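TerD domain-containing protein (Streptomyces avermitilis, PDB 2QNG) is of unknown function but binds two calcium ions through a TerD domain, a beta-sandwich fold of the CAPAB/TerDEXZ family. Local coordinates at residues 31-36 with 137-142; 36-41 with 94-99; 49-54 with 127-132; 133-138 with 149-154. All blocks are in the same frame, centred on the assembly; numbering follows the deposited sequence. Where two conformers were deposited one is given.

From the N terminus, strand 33-40 enters first and is shared by contacts 1 and 2. Contact 2 (36-41 with 94-99) closes a loop of about fifty residues by setting this strand beside strand 98-102; contact 1 (31-36 with 137-142) closes one of a hundred on its other neighbour, 135-141. Contacts 2 and 3 are both nested within the loop of contact 1, yet they cross each other and share one calcium ion. Contact 3 (49-54 with 127-132), closing about seventy residues, ties strand 51-59 of the second sheet to the loop before strand 135-141. Contact 4 (133-138 with 149-154) follows contacts 2 and 3 in series, begins on the strand where contact 1 ends, and closes a ten-residue hairpin with strand 144-149.

Contact 1 (31-36 with 137-142); sequences RKVELA and LRMREG
Two antiparallel neighbours in a five-stranded sheet, strands 33-40 and 135-141, meet here with Leu35 opposite Met139 and Glu34 opposite Arg140. Glu34 and Arg140 form a hydrogen-bonded pair, Glu34 N donating to Arg140 O at 2.8 Å with the return bond from Arg140 N; Ala36 and Arg138 repeat the scheme. On the face bearing Glu34, the carboxylate is shared by two arginines. Arg140 turns its NE and NH2 side-on to Glu34 OE1, and both nitrogens lie 3.0 Å from that one oxygen, while Arg138 NH2 meets Glu34 OE2 at 3.2 Å on its syn side. The chain of Glu34 stretches out with CG anti to the backbone N (chi1 -179°), which lays it alongside Arg140. This salt-bridge network suits a partly exposed sheet surface: the shared carboxylate probably eases the closeness of two like-charged guanidinium groups, Arg138 NH2 lying over the middle of that of Arg140. The opposite face looks into the beta sandwich: Leu35 CD1 meets CG of selenomethionine Met139 at 3.4 Å in the conformer given, and Leu35 and Leu137 also touch Val162 of the second sheet. Ahead of strand 33-40, Glu141 OE2 accepts from two backbone N-H groups, Arg31 N at 2.8 Å and more loosely Lys32 N at 3.2 Å, both from above the same face of its carboxylate plane.

Contact 2 (36-41 with 94-99); sequences AVKWDP and FGWDEV. With CA (calcium ion), chain B; CA (calcium ion), chain C.
Val37 O receives two backbone donors, Asp97 N at 2.9 Å and Glu98 N at 3.1 Å, which makes a classic beta bulge where strand 98-102 joins strand 33-40. The extra residue sets two consecutive acids at the junction, and each binds a different calcium ion. Asp97 grips one ion with both carboxylate oxygens, and the same ion takes Trp39 O, two waters and the carbonyls of Gly91 and Gly93. Asp97 OD2 also receives Trp39 N, 2.9 Å away and nearly in line with the C-O bond, so a single oxygen fixes backbone and metal together. Asp97 CB rests over a face of the Trp39 six-membered ring, a CH-pi contact; the indole reaches back because its CG stands between the backbone N and carbonyl carbon (chi1 66°), while its NE1 bonds Thr49 O. In Lys38 the same first torsion (chi1 78°) and a nearly extended chi2 bring CD over a face of Trp96, and the bend at chi3 keeps NZ above the ring. NZ is 4.6 Å from the centroid of the Trp96 six-membered ring, only 10° off the normal, a cation-pi contact. Ala36 CB lies 3.5 Å from Trp96 CE3, a closeness that suits a small methyl. A serine at Trp96 would probably leave the Lys38 ammonium without its aromatic partner and open a gap beside Ala36. Glu98, with its OE2 bonded to Ile53 N, extends OE1 to the second calcium ion at 2.6 Å.

Contact 3 (49-54 with 127-132); sequences TDLDIV and RTFVGV. With CA (calcium ion), chain C.
Thr49 and Leu51 lie against the loop 127-132, and Arg127 crosses Thr49 at about a right angle. The course of Arg127 explains the fit. From CB the chain runs extended through CG, which stands anti to the backbone N (chi1 -171°), to CD, which packs 3.9 Å from Thr49 CG2. There it bends at chi3 (-60°) to place NE, 3.5 Å from Thr49 OG1 at an angle too poor for a hydrogen bond, and chi4 (-84°) turns the guanidinium face to the hydroxyl. Thr49 OG1 sits over its centre, 3.4 Å from CZ and farther from NH2, and bonds Ser42 OG instead. NH1 donates to Gly131 O at 2.9 Å, the oxygen lying in the guanidinium plane, which ties the arginine back to its own 3-10 turn, 129-131. A leucine in place of Arg127 would probably leave Gly131 O without this donor and Thr49 OG1 without the flat group against it. The loop lies at one end of the beta sandwich, where Phe129 and Val132 also touch Ile120 of strand 111-120. Leu51 CD1 and Val132 CG2 meet tip to tip at 3.9 Å, and Leu51 CD2 approaches the edge of the Phe129 ring, 4.3 Å from CE1. The backbone of the same strand serves the metal: Leu51 O binds calcium at 2.3 Å, between the flanking ligands Asp50 OD1 and Asp52 OD1, with Ser88 and Glu98 also contributing.

Contact 4 (133-138 with 149-154); sequences LNPGLR and DDFGGV
Phe151 packs its ring across Pro135, Gly136 and Leu137. With CG anti to the carbonyl carbon (chi1 -63°), the ring is swung toward them: Pro135 CB lies 3.6 Å from Phe151 CD2, Leu137 CD2 is equally near Phe151 CZ, and between them Gly136 N lies at the ring's edge, in its plane. Beside this apolar cluster Leu137 and Asp149 form an antiparallel hydrogen-bonded pair: Leu137 N donates to Asp149 O at 2.9 Å and Asp149 N returns a bond to Leu137 O at 3.1 Å. Their side chains run side by side, Leu137 CG touching Asp149 CB. The next shell sets the phenylalanine in place. Asp149 OD2 accepts from Phe151 N at 2.8 Å, an Asx turn, and a second follows as Asp150 OD1 takes Gly152 N at 2.9 Å. A type I turn from Phe151 to Val154 continues the bend off strand 144-149. Further out, the Phe151 ring stacks with Phe129. The chemistry divides accordingly: one oxygen of each aspartate takes a backbone N-H of the bend that would probably otherwise lack a strand partner, while the proline, leucine and phenylalanine carbons pack together beside Val162 of the facing sheet.

Contact 1 (31-36 with 137-142)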
loop_
_atom_site.group_PDB
_atom_site.type_symbol
_atom_site.label_atom_id
_atom_site.label_comp_id
_atom_site.label_asym_id
_atom_site.label_seq_id
_atom_site.Cartn_x
_atom_site.Cartn_y
_atom_site.Cartn_z
ATOM N N ARG A 31 14.097 -7.869 4.549
ATOM C CA ARG A 31 14.021 -8.996 3.603
ATOM C C ARG A 31 12.592 -9.334 3.131
ATOM O O ARG A 31 12.387 -9.762 1.998
ATOM C CB ARG A 31 14.635 -10.275 4.206
ATOM C CG ARG A 31 16.048 -10.175 4.774
ATOM C CD ARG A 31 17.069 -10.367 3.723
ATOM N NE ARG A 31 18.429 -10.232 4.251
ATOM C CZ ARG A 31 19.157 -11.225 4.760
ATOM N NH1 ARG A 31 18.682 -12.466 4.823
ATOM N NH2 ARG A 31 20.377 -10.966 5.193
ATOM N N LYS A 32 11.617 -9.190 4.017
ATOM C CA LYS A 32 10.235 -9.564 3.721
ATOM C C LYS A 32 9.354 -8.691 4.583
ATOM O O LYS A 32 9.602 -8.548 5.788
ATOM C CB LYS A 32 9.995 -11.020 4.087
ATOM C CG LYS A 32 8.625 -11.542 3.722
ATOM C CD LYS A 32 8.545 -13.030 3.955
ATOM C CE LYS A 32 7.127 -13.520 3.816
ATOM N NZ LYS A 32 7.011 -14.970 4.121
ATOM N N VAL A 33 8.309 -8.140 3.972
ATOM C CA VAL A 33 7.413 -7.182 4.635
ATOM C C VAL A 33 5.982 -7.681 4.484
ATOM O O VAL A 33 5.602 -8.213 3.435
ATOM C CB VAL A 33 7.536 -5.759 3.986
ATOM C CG1 VAL A 33 6.503 -4.744 4.482
ATOM C CG2 VAL A 33 8.929 -5.227 4.209
ATOM N N GLU A 34 5.200 -7.478 5.530
ATOM C CA GLU A 34 3.761 -7.672 5.447
ATOM C C GLU A 34 3.120 -6.328 5.719
ATOM O O GLU A 34 3.448 -5.694 6.711
ATOM C CB GLU A 34 3.318 -8.692 6.492
ATOM C CG GLU A 34 1.819 -9.057 6.568
ATOM C CD GLU A 34 1.435 -9.543 7.991
ATOM O OE1 GLU A 34 2.078 -10.547 8.411
ATOM O OE2 GLU A 34 0.566 -8.895 8.676
ATOM N N LEU A 35 2.232 -5.884 4.831
ATOM C CA LEU A 35 1.450 -4.680 5.086
ATOM C C LEU A 35 0.000 -5.125 5.313
ATOM O O LEU A 35 -0.579 -5.772 4.455
ATOM C CB LEU A 35 1.543 -3.739 3.875
ATOM C CG LEU A 35 0.609 -2.527 3.873
ATOM C CD1 LEU A 35 0.612 -1.636 5.121
ATOM C CD2 LEU A 35 0.919 -1.680 2.647
ATOM N N ALA A 36 -0.575 -4.774 6.463
ATOM C CA ALA A 36 -1.954 -5.151 6.761
ATOM C C ALA A 36 -2.792 -3.900 6.977
ATOM O O ALA A 36 -2.288 -2.927 7.545
ATOM C CB ALA A 36 -1.975 -6.020 8.015
ATOM N N LEU A 137 -3.381 0.647 9.795
ATOM C CA LEU A 137 -2.408 -0.151 9.066
ATOM C C LEU A 137 -1.299 -0.608 9.991
ATOM O O LEU A 137 -0.976 0.070 10.968
ATOM C CB LEU A 137 -1.833 0.636 7.869
ATOM C CG LEU A 137 -0.871 1.779 8.150
ATOM C CD1 LEU A 137 0.591 1.285 8.249
ATOM C CD2 LEU A 137 -0.987 2.813 7.054
ATOM N N ARG A 138 -0.670 -1.717 9.620
ATOM C CA ARG A 138 0.529 -2.210 10.296
ATOM C C ARG A 138 1.464 -2.772 9.249
ATOM O O ARG A 138 1.043 -3.523 8.384
ATOM C CB ARG A 138 0.178 -3.325 11.302
ATOM C CG ARG A 138 1.368 -3.836 12.125
ATOM C CD ARG A 138 0.964 -5.067 12.953
ATOM N NE ARG A 138 0.621 -6.218 12.102
ATOM C CZ ARG A 138 0.180 -7.382 12.586
ATOM N NH1 ARG A 138 0.030 -7.521 13.890
ATOM N NH2 ARG A 138 -0.111 -8.388 11.774
HETATM N N MSE A 139 2.728 -2.436 9.378
HETATM C CA MSE A 139 3.742 -3.042 8.534
HETATM C C MSE A 139 4.747 -3.730 9.419
HETATM O O MSE A 139 5.165 -3.169 10.425
HETATM C CB MSE A 139 4.447 -2.013 7.668
HETATM C CG MSE A 139 3.829 -1.872 6.318
HETATM SE SE MSE A 139 4.717 -0.568 5.207
HETATM C CE MSE A 139 4.264 0.984 6.265
ATOM N N ARG A 140 5.106 -4.957 9.032
ATOM C CA ARG A 140 6.120 -5.653 9.795
ATOM C C ARG A 140 7.043 -6.495 8.929
ATOM O O ARG A 140 6.762 -6.786 7.754
ATOM C CB ARG A 140 5.491 -6.498 10.883
ATOM C CG ARG A 140 4.674 -7.610 10.335
ATOM C CD ARG A 140 4.088 -8.410 11.453
ATOM N NE ARG A 140 3.400 -9.588 10.947
ATOM C CZ ARG A 140 2.858 -10.517 11.731
ATOM N NH1 ARG A 140 2.915 -10.390 13.055
ATOM N NH2 ARG A 140 2.258 -11.565 11.190
ATOM N N GLU A 141 8.201 -6.779 9.519
ATOM C CA GLU A 141 9.140 -7.724 8.946
ATOM C C GLU A 141 9.211 -8.888 9.895
ATOM O O GLU A 141 9.659 -8.724 11.031
ATOM C CB GLU A 141 10.537 -7.185 8.780
ATOM C CG GLU A 141 11.404 -8.406 8.391
ATOM C CD GLU A 141 12.697 -8.091 7.776
ATOM O OE1 GLU A 141 13.334 -7.112 8.216
ATOM O OE2 GLU A 141 13.064 -8.890 6.891
ATOM N N GLY A 142 8.763 -10.060 9.461
ATOM C CA GLY A 142 8.602 -11.155 10.406
ATOM C C GLY A 142 7.654 -10.703 11.506
ATOM O O GLY A 142 6.531 -10.257 11.252
HETATM O O HOH W 1 7.348 -10.673 6.945
HETATM O O HOH W 2 1.507 -6.301 9.346
HETATM O O HOH W 3 5.006 -10.774 9.173
#

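Contact 2 (36-41 with 94-99)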
loop_
_atom_site.group_PDB
_atom_site.type_symbol
_atom_site.label_atom_id
_atom_site.label_comp_id
_atom_site.label_asym_id
_atom_site.label_seq_id
_atom_site.Cartn_x
_atom_site.Cartn_y
_atom_site.Cartn_z
ATOM N N ALA A 36 -0.575 -4.774 6.463
ATOM C CA ALA A 36 -1.954 -5.151 6.761
ATOM C C ALA A 36 -2.792 -3.900 6.977
ATOM O O ALA A 36 -2.288 -2.927 7.545
ATOM C CB ALA A 36 -1.975 -6.020 8.015
ATOM N N VAL A 37 -4.050 -3.937 6.519
ATOM C CA VAL A 37 -4.948 -2.782 6.629
ATOM C C VAL A 37 -6.281 -3.281 7.162
ATOM O O VAL A 37 -6.735 -4.368 6.792
ATOM C CB VAL A 37 -5.085 -2.086 5.254
ATOM C CG1 VAL A 37 -6.069 -0.910 5.304
ATOM C CG2 VAL A 37 -3.718 -1.595 4.818
ATOM N N LYS A 38 -6.886 -2.480 8.039
ATOM C CA LYS A 38 -8.188 -2.801 8.620
ATOM C C LYS A 38 -9.085 -1.577 8.603
ATOM O O LYS A 38 -8.601 -0.435 8.591
ATOM C CB LYS A 38 -8.047 -3.308 10.066
ATOM C CG LYS A 38 -7.822 -2.193 11.098
ATOM C CD LYS A 38 -7.154 -2.695 12.375
ATOM C CE LYS A 38 -8.113 -3.385 13.310
ATOM N NZ LYS A 38 -7.402 -4.391 14.176
ATOM N N TRP A 39 -10.388 -1.822 8.598
ATOM C CA TRP A 39 -11.387 -0.780 8.757
ATOM C C TRP A 39 -12.697 -1.438 9.146
ATOM O O TRP A 39 -12.838 -2.671 9.101
ATOM C CB TRP A 39 -11.539 0.090 7.493
ATOM C CG TRP A 39 -12.072 -0.609 6.295
ATOM C CD1 TRP A 39 -13.356 -0.545 5.820
ATOM C CD2 TRP A 39 -11.359 -1.494 5.399
ATOM N NE1 TRP A 39 -13.483 -1.304 4.670
ATOM C CE2 TRP A 39 -12.266 -1.884 4.386
ATOM C CE3 TRP A 39 -10.036 -1.932 5.312
ATOM C CZ2 TRP A 39 -11.903 -2.733 3.340
ATOM C CZ3 TRP A 39 -9.670 -2.781 4.267
ATOM C CH2 TRP A 39 -10.602 -3.181 3.297
ATOM N N ASP A 40 -13.653 -0.609 9.549
ATOM C CA ASP A 40 -14.992 -1.068 9.890
ATOM C C ASP A 40 -15.946 -0.706 8.750
ATOM O O ASP A 40 -15.722 0.270 8.029
ATOM C CB ASP A 40 -15.451 -0.410 11.188
ATOM C CG ASP A 40 -14.676 -0.894 12.415
ATOM O OD1 ASP A 40 -14.029 -1.975 12.354
ATOM O OD2 ASP A 40 -14.715 -0.193 13.457
ATOM N N PRO A 41 -17.000 -1.507 8.551
ATOM C CA PRO A 41 -17.890 -1.254 7.415
ATOM C C PRO A 41 -18.700 0.033 7.526
ATOM O O PRO A 41 -18.913 0.545 8.632
ATOM C CB PRO A 41 -18.848 -2.460 7.416
ATOM C CG PRO A 41 -18.587 -3.207 8.617
ATOM C CD PRO A 41 -17.354 -2.722 9.295
ATOM N N PHE A 94 -13.501 -8.896 11.766
ATOM C CA PHE A 94 -12.631 -8.422 12.828
ATOM C C PHE A 94 -11.173 -8.653 12.427
ATOM O O PHE A 94 -10.861 -9.585 11.706
ATOM C CB PHE A 94 -12.982 -9.232 14.099
ATOM C CG PHE A 94 -12.245 -8.804 15.342
ATOM C CD1 PHE A 94 -12.645 -7.686 16.058
ATOM C CD2 PHE A 94 -11.168 -9.557 15.809
ATOM C CE1 PHE A 94 -11.942 -7.311 17.220
ATOM C CE2 PHE A 94 -10.481 -9.190 16.957
ATOM C CZ PHE A 94 -10.868 -8.070 17.639
ATOM N N GLY A 95 -10.269 -7.817 12.918
ATOM C CA GLY A 95 -8.861 -8.036 12.616
ATOM C C GLY A 95 -8.482 -7.463 11.262
ATOM O O GLY A 95 -9.155 -6.556 10.754
ATOM N N TRP A 96 -7.404 -7.979 10.680
ATOM C CA TRP A 96 -6.891 -7.383 9.442
ATOM C C TRP A 96 -7.753 -7.792 8.253
ATOM O O TRP A 96 -8.031 -8.971 8.061
ATOM C CB TRP A 96 -5.423 -7.777 9.264
ATOM C CG TRP A 96 -4.601 -7.246 10.404
ATOM C CD1 TRP A 96 -4.094 -7.961 11.453
ATOM C CD2 TRP A 96 -4.304 -5.863 10.681
ATOM N NE1 TRP A 96 -3.468 -7.113 12.329
ATOM C CE2 TRP A 96 -3.594 -5.820 11.899
ATOM C CE3 TRP A 96 -4.553 -4.670 10.010
ATOM C CZ2 TRP A 96 -3.116 -4.615 12.446
ATOM C CZ3 TRP A 96 -4.102 -3.474 10.558
ATOM C CH2 TRP A 96 -3.393 -3.460 11.765
ATOM N N ASP A 97 -8.217 -6.803 7.488
ATOM C CA ASP A 97 -9.116 -7.066 6.365
ATOM C C ASP A 97 -8.388 -7.332 5.057
ATOM O O ASP A 97 -8.874 -8.098 4.224
ATOM C CB ASP A 97 -10.082 -5.894 6.166
ATOM C CG ASP A 97 -10.969 -5.680 7.365
ATOM O OD1 ASP A 97 -11.797 -6.574 7.683
ATOM O OD2 ASP A 97 -10.869 -4.625 8.004
ATOM N N GLU A 98 -7.221 -6.721 4.878
ATOM C CA GLU A 98 -6.480 -6.910 3.638
ATOM C C GLU A 98 -5.001 -6.905 3.982
ATOM O O GLU A 98 -4.539 -6.086 4.776
ATOM C CB GLU A 98 -6.881 -5.806 2.651
ATOM C CG GLU A 98 -6.330 -5.927 1.233
ATOM C CD GLU A 98 -7.207 -5.210 0.194
ATOM O OE1 GLU A 98 -8.461 -5.236 0.289
ATOM O OE2 GLU A 98 -6.636 -4.638 -0.751
ATOM N N VAL A 99 -4.273 -7.872 3.421
ATOM C CA VAL A 99 -2.885 -8.113 3.785
ATOM C C VAL A 99 -2.103 -8.362 2.512
ATOM O O VAL A 99 -2.551 -9.117 1.657
ATOM C CB VAL A 99 -2.743 -9.340 4.730
ATOM C CG1 VAL A 99 -1.291 -9.539 5.139
ATOM C CG2 VAL A 99 -3.651 -9.197 5.975
HETATM CA CA CA B . -12.809 -5.009 9.422
HETATM CA CA CA C . -10.422 -3.956 -0.879
HETATM O O HOH W 4 -14.323 -4.396 11.162
HETATM O O HOH W 5 -11.214 -4.834 11.140
HETATM O O HOH W 6 -10.663 -5.619 -2.503
#

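Contact 3 (49-54 with 127-132)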
loop_
_atom_site.group_PDB
_atom_site.type_symbol
_atom_site.label_atom_id
_atom_site.label_comp_id
_atom_site.label_asym_id
_atom_site.label_seq_id
_atom_site.Cartn_x
_atom_site.Cartn_y
_atom_site.Cartn_z
ATOM N N THR A 49 -17.598 0.656 2.159
ATOM C CA THR A 49 -16.260 1.215 2.261
ATOM C C THR A 49 -15.278 0.125 1.813
ATOM O O THR A 49 -15.252 -0.972 2.417
ATOM C CB THR A 49 -15.927 1.596 3.703
ATOM O OG1 THR A 49 -16.831 2.601 4.158
ATOM C CG2 THR A 49 -14.524 2.119 3.808
ATOM N N ASP A 50 -14.461 0.414 0.791
ATOM C CA ASP A 50 -13.549 -0.582 0.229
ATOM C C ASP A 50 -12.188 0.079 0.093
ATOM O O ASP A 50 -12.026 0.998 -0.702
ATOM C CB ASP A 50 -14.090 -1.010 -1.150
ATOM C CG ASP A 50 -13.236 -2.082 -1.820
ATOM O OD1 ASP A 50 -12.258 -2.587 -1.185
ATOM O OD2 ASP A 50 -13.541 -2.407 -2.995
ATOM N N LEU A 51 -11.240 -0.361 0.910
ATOM C CA LEU A 51 -9.852 0.046 0.803
ATOM C C LEU A 51 -9.095 -1.049 0.077
ATOM O O LEU A 51 -9.396 -2.238 0.285
ATOM C CB LEU A 51 -9.216 0.284 2.195
ATOM C CG LEU A 51 -9.536 1.631 2.889
ATOM C CD1 LEU A 51 -11.043 1.945 3.027
ATOM C CD2 LEU A 51 -8.845 1.698 4.245
ATOM N N ASP A 52 -8.129 -0.654 -0.754
ATOM C CA ASP A 52 -7.278 -1.628 -1.426
ATOM C C ASP A 52 -5.822 -1.292 -1.180
ATOM O O ASP A 52 -5.418 -0.135 -1.302
ATOM C CB ASP A 52 -7.500 -1.599 -2.939
ATOM C CG ASP A 52 -8.844 -2.185 -3.358
ATOM O OD1 ASP A 52 -9.444 -2.981 -2.636
ATOM O OD2 ASP A 52 -9.297 -1.875 -4.473
ATOM N N ILE A 53 -5.017 -2.321 -0.882
ATOM C CA ILE A 53 -3.563 -2.159 -0.814
ATOM C C ILE A 53 -3.014 -2.268 -2.241
ATOM O O ILE A 53 -3.440 -3.133 -3.027
ATOM C CB ILE A 53 -2.924 -3.245 0.061
ATOM C CG1 ILE A 53 -3.504 -3.204 1.477
ATOM C CG2 ILE A 53 -1.421 -3.056 0.082
ATOM C CD1 ILE A 53 -3.025 -4.355 2.360
ATOM N N VAL A 54 -2.073 -1.378 -2.547
ATOM C CA VAL A 54 -1.403 -1.441 -3.848
ATOM C C VAL A 54 0.088 -1.234 -3.649
ATOM O O VAL A 54 0.526 -0.474 -2.780
ATOM C CB VAL A 54 -2.003 -0.438 -4.889
ATOM C CG1 VAL A 54 -1.966 0.939 -4.350
ATOM C CG2 VAL A 54 -1.253 -0.512 -6.223
ATOM N N ARG A 127 -15.221 9.473 -0.843
ATOM C CA ARG A 127 -14.924 9.068 0.528
ATOM C C ARG A 127 -13.470 9.301 0.784
ATOM O O ARG A 127 -12.620 8.833 0.019
ATOM C CB ARG A 127 -15.276 7.589 0.750
ATOM C CG ARG A 127 -15.205 7.160 2.211
ATOM C CD ARG A 127 -15.493 5.674 2.411
ATOM N NE ARG A 127 -16.819 5.299 1.939
ATOM C CZ ARG A 127 -17.932 5.420 2.653
ATOM N NH1 ARG A 127 -17.895 5.911 3.891
ATOM N NH2 ARG A 127 -19.096 5.066 2.117
ATOM N N THR A 128 -13.178 10.044 1.847
ATOM C CA THR A 128 -11.795 10.263 2.265
ATOM C C THR A 128 -11.513 9.496 3.551
ATOM O O THR A 128 -12.420 8.864 4.115
ATOM C CB THR A 128 -11.511 11.755 2.489
ATOM O OG1 THR A 128 -12.223 12.206 3.651
ATOM C CG2 THR A 128 -11.940 12.586 1.264
ATOM N N PHE A 129 -10.263 9.522 4.041
ATOM C CA PHE A 129 -9.984 8.717 5.241
ATOM C C PHE A 129 -10.834 9.063 6.459
ATOM O O PHE A 129 -11.128 8.168 7.260
ATOM C CB PHE A 129 -8.483 8.653 5.556
ATOM C CG PHE A 129 -7.722 7.772 4.603
ATOM C CD1 PHE A 129 -7.777 6.385 4.699
ATOM C CD2 PHE A 129 -6.981 8.336 3.578
ATOM C CE1 PHE A 129 -7.098 5.576 3.780
ATOM C CE2 PHE A 129 -6.291 7.528 2.656
ATOM C CZ PHE A 129 -6.361 6.156 2.768
ATOM N N VAL A 130 -11.267 10.326 6.599
ATOM C CA VAL A 130 -12.116 10.667 7.747
ATOM C C VAL A 130 -13.490 9.978 7.627
ATOM O O VAL A 130 -14.184 9.748 8.643
ATOM C CB VAL A 130 -12.270 12.211 7.929
ATOM C CG1 VAL A 130 -13.219 12.798 6.896
ATOM C CG2 VAL A 130 -12.706 12.546 9.356
ATOM N N GLY A 131 -13.879 9.651 6.389
ATOM C CA GLY A 131 -15.140 8.948 6.092
ATOM C C GLY A 131 -15.024 7.421 6.160
ATOM O O GLY A 131 -15.983 6.722 5.861
ATOM N N VAL A 132 -13.851 6.913 6.523
ATOM C CA VAL A 132 -13.652 5.499 6.767
ATOM C C VAL A 132 -13.696 5.297 8.286
ATOM O O VAL A 132 -13.041 6.028 9.039
ATOM C CB VAL A 132 -12.289 5.048 6.229
ATOM C CG1 VAL A 132 -12.025 3.557 6.550
ATOM C CG2 VAL A 132 -12.205 5.313 4.731
HETATM CA CA CA C . -10.422 -3.956 -0.879
HETATM O O HOH W 6 -10.663 -5.619 -2.503
#

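Contact 4 (133-138 with 149-154)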
loop_
_atom_site.group_PDB
_atom_site.type_symbol
_atom_site.label_atom_id
_atom_site.label_comp_id
_atom_site.label_asym_id
_atom_site.label_seq_id
_atom_site.Cartn_x
_atom_site.Cartn_y
_atom_site.Cartn_z
ATOM N N LEU A 133 -14.471 4.306 8.743
ATOM C CA LEU A 133 -14.567 4.058 10.181
ATOM C C LEU A 133 -13.395 3.224 10.675
ATOM O O LEU A 133 -13.184 2.094 10.221
ATOM C CB LEU A 133 -15.886 3.384 10.555
ATOM C CG LEU A 133 -16.117 3.227 12.062
ATOM C CD1 LEU A 133 -16.055 4.577 12.792
ATOM C CD2 LEU A 133 -17.457 2.560 12.297
ATOM N N ASN A 134 -12.645 3.814 11.601
ATOM C CA ASN A 134 -11.528 3.176 12.273
ATOM C C ASN A 134 -10.520 2.489 11.368
ATOM O O ASN A 134 -10.217 1.304 11.568
ATOM C CB ASN A 134 -12.050 2.197 13.323
ATOM C CG ASN A 134 -12.913 2.880 14.326
ATOM O OD1 ASN A 134 -12.549 3.945 14.821
ATOM N ND2 ASN A 134 -14.090 2.317 14.595
ATOM N N PRO A 135 -9.962 3.228 10.391
ATOM C CA PRO A 135 -8.936 2.634 9.526
ATOM C C PRO A 135 -7.626 2.467 10.277
ATOM O O PRO A 135 -7.298 3.249 11.186
ATOM C CB PRO A 135 -8.748 3.693 8.430
ATOM C CG PRO A 135 -9.048 5.011 9.134
ATOM C CD PRO A 135 -10.215 4.642 10.041
ATOM N N GLY A 136 -6.871 1.460 9.893
ATOM C CA GLY A 136 -5.575 1.229 10.532
ATOM C C GLY A 136 -4.683 0.468 9.600
ATOM O O GLY A 136 -5.166 -0.291 8.737
ATOM N N LEU A 137 -3.381 0.647 9.795
ATOM C CA LEU A 137 -2.408 -0.151 9.066
ATOM C C LEU A 137 -1.299 -0.608 9.991
ATOM O O LEU A 137 -0.976 0.070 10.968
ATOM C CB LEU A 137 -1.833 0.636 7.869
ATOM C CG LEU A 137 -0.871 1.779 8.150
ATOM C CD1 LEU A 137 0.591 1.285 8.249
ATOM C CD2 LEU A 137 -0.987 2.813 7.054
ATOM N N ARG A 138 -0.670 -1.717 9.620
ATOM C CA ARG A 138 0.529 -2.210 10.296
ATOM C C ARG A 138 1.464 -2.772 9.249
ATOM O O ARG A 138 1.043 -3.523 8.384
ATOM C CB ARG A 138 0.178 -3.325 11.302
ATOM C CG ARG A 138 1.368 -3.836 12.125
ATOM C CD ARG A 138 0.964 -5.067 12.953
ATOM N NE ARG A 138 0.621 -6.218 12.102
ATOM C CZ ARG A 138 0.180 -7.382 12.586
ATOM N NH1 ARG A 138 0.030 -7.521 13.890
ATOM N NH2 ARG A 138 -0.111 -8.388 11.774
ATOM N N ASP A 149 -0.300 2.997 11.767
ATOM C CA ASP A 149 -0.892 4.324 11.569
ATOM C C ASP A 149 -2.406 4.210 11.530
ATOM O O ASP A 149 -2.941 3.162 11.172
ATOM C CB ASP A 149 -0.363 4.921 10.266
ATOM C CG ASP A 149 -0.386 6.438 10.275
ATOM O OD1 ASP A 149 0.582 7.051 10.790
ATOM O OD2 ASP A 149 -1.354 7.012 9.755
ATOM N N ASP A 150 -3.081 5.311 11.858
ATOM C CA ASP A 150 -4.533 5.374 11.783
ATOM C C ASP A 150 -5.013 6.329 10.675
ATOM O O ASP A 150 -6.193 6.683 10.643
ATOM C CB ASP A 150 -5.139 5.783 13.127
ATOM C CG ASP A 150 -4.693 7.165 13.580
ATOM O OD1 ASP A 150 -3.936 7.853 12.850
ATOM O OD2 ASP A 150 -5.129 7.573 14.690
ATOM N N PHE A 151 -4.101 6.746 9.786
ATOM C CA PHE A 151 -4.415 7.660 8.668
ATOM C C PHE A 151 -4.839 9.055 9.156
ATOM O O PHE A 151 -5.372 9.850 8.398
ATOM C CB PHE A 151 -5.487 7.057 7.764
ATOM C CG PHE A 151 -5.064 5.783 7.109
ATOM C CD1 PHE A 151 -4.359 5.803 5.899
ATOM C CD2 PHE A 151 -5.377 4.545 7.688
ATOM C CE1 PHE A 151 -3.982 4.614 5.266
ATOM C CE2 PHE A 151 -4.994 3.354 7.062
ATOM C CZ PHE A 151 -4.306 3.398 5.855
ATOM N N GLY A 152 -4.531 9.353 10.415
ATOM C CA GLY A 152 -4.978 10.630 11.024
ATOM C C GLY A 152 -4.284 11.856 10.431
ATOM O O GLY A 152 -4.733 13.003 10.657
ATOM N N GLY A 153 -3.202 11.643 9.681
ATOM C CA GLY A 153 -2.495 12.731 9.013
ATOM C C GLY A 153 -2.956 12.994 7.588
ATOM O O GLY A 153 -2.471 13.923 6.934
ATOM N N VAL A 154 -3.846 12.138 7.078
ATOM C CA VAL A 154 -4.328 12.241 5.697
ATOM C C VAL A 154 -5.858 12.149 5.649
ATOM O O VAL A 154 -6.428 11.537 4.744
ATOM C CB VAL A 154 -3.645 11.174 4.767
ATOM C CG1 VAL A 154 -2.163 11.459 4.681
ATOM C CG2 VAL A 154 -3.894 9.742 5.250
#